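Local coordinates for protein probable transcriptional regulator (Vibrio vulnificus, PDB 4GHJ) that probably binds DNA through a helix-turn-helix of the XRE-family type and so regulates transcription, at residues L46-T51 / M84-T89. Residues are numbered along the deposited sequence; the frame is centred on the assembly and turned at random.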
loop_
_atom_site.group_PDB
_atom_site.type_symbol
_atom_site.label_atom_id
_atom_site.label_comp_id
_atom_site.label_asym_id
_atom_site.label_seq_id
_atom_site.Cartn_x
_atom_site.Cartn_y
_atom_site.Cartn_z
ATOM N N LEU B 46 7.634 -16.561 3.482
ATOM C CA LEU B 46 8.611 -17.644 3.638
ATOM C C LEU B 46 8.961 -17.853 5.110
ATOM O O LEU B 46 9.086 -18.985 5.567
ATOM C CB LEU B 46 9.867 -17.353 2.808
ATOM C CG LEU B 46 9.700 -17.357 1.277
ATOM C CD1 LEU B 46 11.057 -17.005 0.576
ATOM C CD2 LEU B 46 9.178 -18.703 0.778
ATOM N N ASN B 47 9.065 -16.760 5.856
ATOM C CA ASN B 47 9.328 -16.833 7.288
ATOM C C ASN B 47 8.190 -17.516 8.059
ATOM O O ASN B 47 8.400 -18.020 9.158
ATOM C CB ASN B 47 9.614 -15.440 7.853
ATOM C CG ASN B 47 10.952 -14.890 7.371
ATOM O OD1 ASN B 47 11.806 -15.647 6.905
ATOM N ND2 ASN B 47 11.135 -13.572 7.472
ATOM N N ARG B 48 7.004 -17.564 7.461
ATOM C CA ARG B 48 5.844 -18.218 8.078
ATOM C C ARG B 48 5.612 -19.629 7.519
ATOM O O ARG B 48 4.639 -20.285 7.880
ATOM C CB ARG B 48 4.605 -17.333 7.879
ATOM C CG ARG B 48 4.667 -16.106 8.788
ATOM C CD ARG B 48 3.830 -14.926 8.328
ATOM N NE ARG B 48 3.958 -13.896 9.338
ATOM C CZ ARG B 48 5.027 -13.125 9.488
ATOM N NH1 ARG B 48 6.069 -13.220 8.659
ATOM N NH2 ARG B 48 5.053 -12.254 10.473
ATOM N N ASP B 49 6.529 -20.072 6.650
ATOM C CA ASP B 49 6.465 -21.379 5.998
ATOM C C ASP B 49 5.231 -21.569 5.141
ATOM O O ASP B 49 4.661 -22.661 5.093
ATOM C CB ASP B 49 6.572 -22.499 7.028
ATOM C CG ASP B 49 7.967 -22.653 7.556
ATOM O OD1 ASP B 49 8.911 -22.268 6.829
ATOM O OD2 ASP B 49 8.131 -23.187 8.678
ATOM N N LEU B 50 4.823 -20.511 4.458
ATOM C CA LEU B 50 3.637 -20.561 3.612
ATOM C C LEU B 50 4.008 -20.543 2.148
ATOM O O LEU B 50 5.027 -19.963 1.776
ATOM C CB LEU B 50 2.720 -19.380 3.918
ATOM C CG LEU B 50 1.902 -19.402 5.219
ATOM C CD1 LEU B 50 1.277 -18.043 5.515
ATOM C CD2 LEU B 50 0.817 -20.481 5.166
ATOM N N THR B 51 3.206 -21.204 1.319
ATOM C CA THR B 51 3.407 -21.131 -0.130
ATOM C C THR B 51 2.511 -20.004 -0.698
ATOM O O THR B 51 1.605 -19.535 -0.007
ATOM C CB THR B 51 3.006 -22.431 -0.813
ATOM O OG1 THR B 51 1.601 -22.638 -0.639
ATOM C CG2 THR B 51 3.786 -23.630 -0.231
HETATM N N MSE B 84 -3.341 -9.603 6.000
HETATM C CA MSE B 84 -4.282 -10.266 6.917
HETATM C C MSE B 84 -4.032 -11.788 6.944
HETATM O O MSE B 84 -4.047 -12.405 8.006
HETATM C CB MSE B 84 -5.722 -9.963 6.499
HETATM C CG MSE B 84 -6.134 -8.487 6.666
HETATM SE SE MSE B 84 -7.865 -8.088 5.868
HETATM C CE MSE B 84 -8.956 -9.332 6.889
ATOM N N ALA B 85 -3.783 -12.373 5.770
ATOM C CA ALA B 85 -3.465 -13.812 5.654
ATOM C C ALA B 85 -2.162 -14.161 6.400
ATOM O O ALA B 85 -2.048 -15.226 6.924
ATOM C CB ALA B 85 -3.377 -14.238 4.178
ATOM N N LEU B 86 -1.202 -13.235 6.449
ATOM C CA LEU B 86 0.064 -13.433 7.152
ATOM C C LEU B 86 0.020 -12.963 8.626
ATOM O O LEU B 86 1.033 -12.994 9.321
ATOM C CB LEU B 86 1.172 -12.674 6.410
ATOM C CG LEU B 86 1.425 -13.074 4.963
ATOM C CD1 LEU B 86 2.396 -12.101 4.291
ATOM C CD2 LEU B 86 1.949 -14.496 4.900
ATOM N N ASP B 87 -1.149 -12.522 9.089
ATOM C CA ASP B 87 -1.324 -11.987 10.444
ATOM C C ASP B 87 -0.362 -10.802 10.646
ATOM O O ASP B 87 0.356 -10.717 11.647
ATOM C CB ASP B 87 -1.095 -13.070 11.507
ATOM C CG ASP B 87 -1.551 -12.634 12.892
ATOM O OD1 ASP B 87 -2.440 -11.744 12.999
ATOM O OD2 ASP B 87 -1.033 -13.186 13.875
ATOM N N LEU B 88 -0.338 -9.908 9.658
ATOM C CA LEU B 88 0.510 -8.706 9.668
ATOM C C LEU B 88 -0.318 -7.436 9.370
ATOM O O LEU B 88 0.229 -6.402 8.986
ATOM C CB LEU B 88 1.630 -8.859 8.624
ATOM C CG LEU B 88 2.785 -9.804 8.951
ATOM C CD1 LEU B 88 3.772 -9.942 7.783
ATOM C CD2 LEU B 88 3.514 -9.298 10.199
ATOM N N THR B 89 -1.628 -7.511 9.579
ATOM C CA THR B 89 -2.527 -6.393 9.264
ATOM C C THR B 89 -2.086 -5.046 9.859
ATOM O O THR B 89 -2.121 -4.031 9.165
ATOM C CB THR B 89 -3.980 -6.689 9.712
ATOM O OG1 THR B 89 -4.324 -8.036 9.388
ATOM C CG2 THR B 89 -4.977 -5.692 9.038
HETATM O O HOH W 1 2.517 -12.374 12.075
#
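Arg48 lays its guanidinium over the side chain of Leu88. Leu88 CD1 sits 3.7 Å from the guanidinium plane, under the centre of one face. Leu88 CD2 lies nearest to Arg48 NH2, at 3.3 Å. The arginine chain runs extended from CG to NE (chi3 177°) and reaches from one loop to the other. On the way its CD passes Leu86 CD2 at 3.9 Å, the two side chains lying roughly perpendicular.

Polar links also join the loops. Arg48 NE gives a weak hydrogen bond to Leu86 O, 3.1 Å long and bent to 125°, with the oxygen oblique to the guanidinium. A water at the guanidinium edge, in its plane, bridges further: it accepts from Arg48 NH2 at 3.0 Å and donates to Asp87 O at 2.8 Å. Arg48 NH1 hydrogen-bonds back to Ala44 O in the last turns of helix 30-47. NH1 and NH2 are each held by a hydrogen bond, and NE adds a weak one, which probably limits rotation of the group.

Beside the arginine lies a small apolar contact. Leu50 CD1 meets Leu86 CD2 at 3.7 Å, and the two leucines run antiparallel, side by side. Both also pack on Val55 of helix 52-59, while Leu88 touches Ile96 of the second subunit.

Each loop leaves its helix by a Schellman motif, with positive phi at Asp49 and at Asp87. Thr51 then caps the start of helix 52-59. The contact therefore joins the turns that follow helices 30-47 and 76-85 beside helix 52-59, as part of the compact all-helical bundle of a helix-turn-helix domain, consistent with the XRE family.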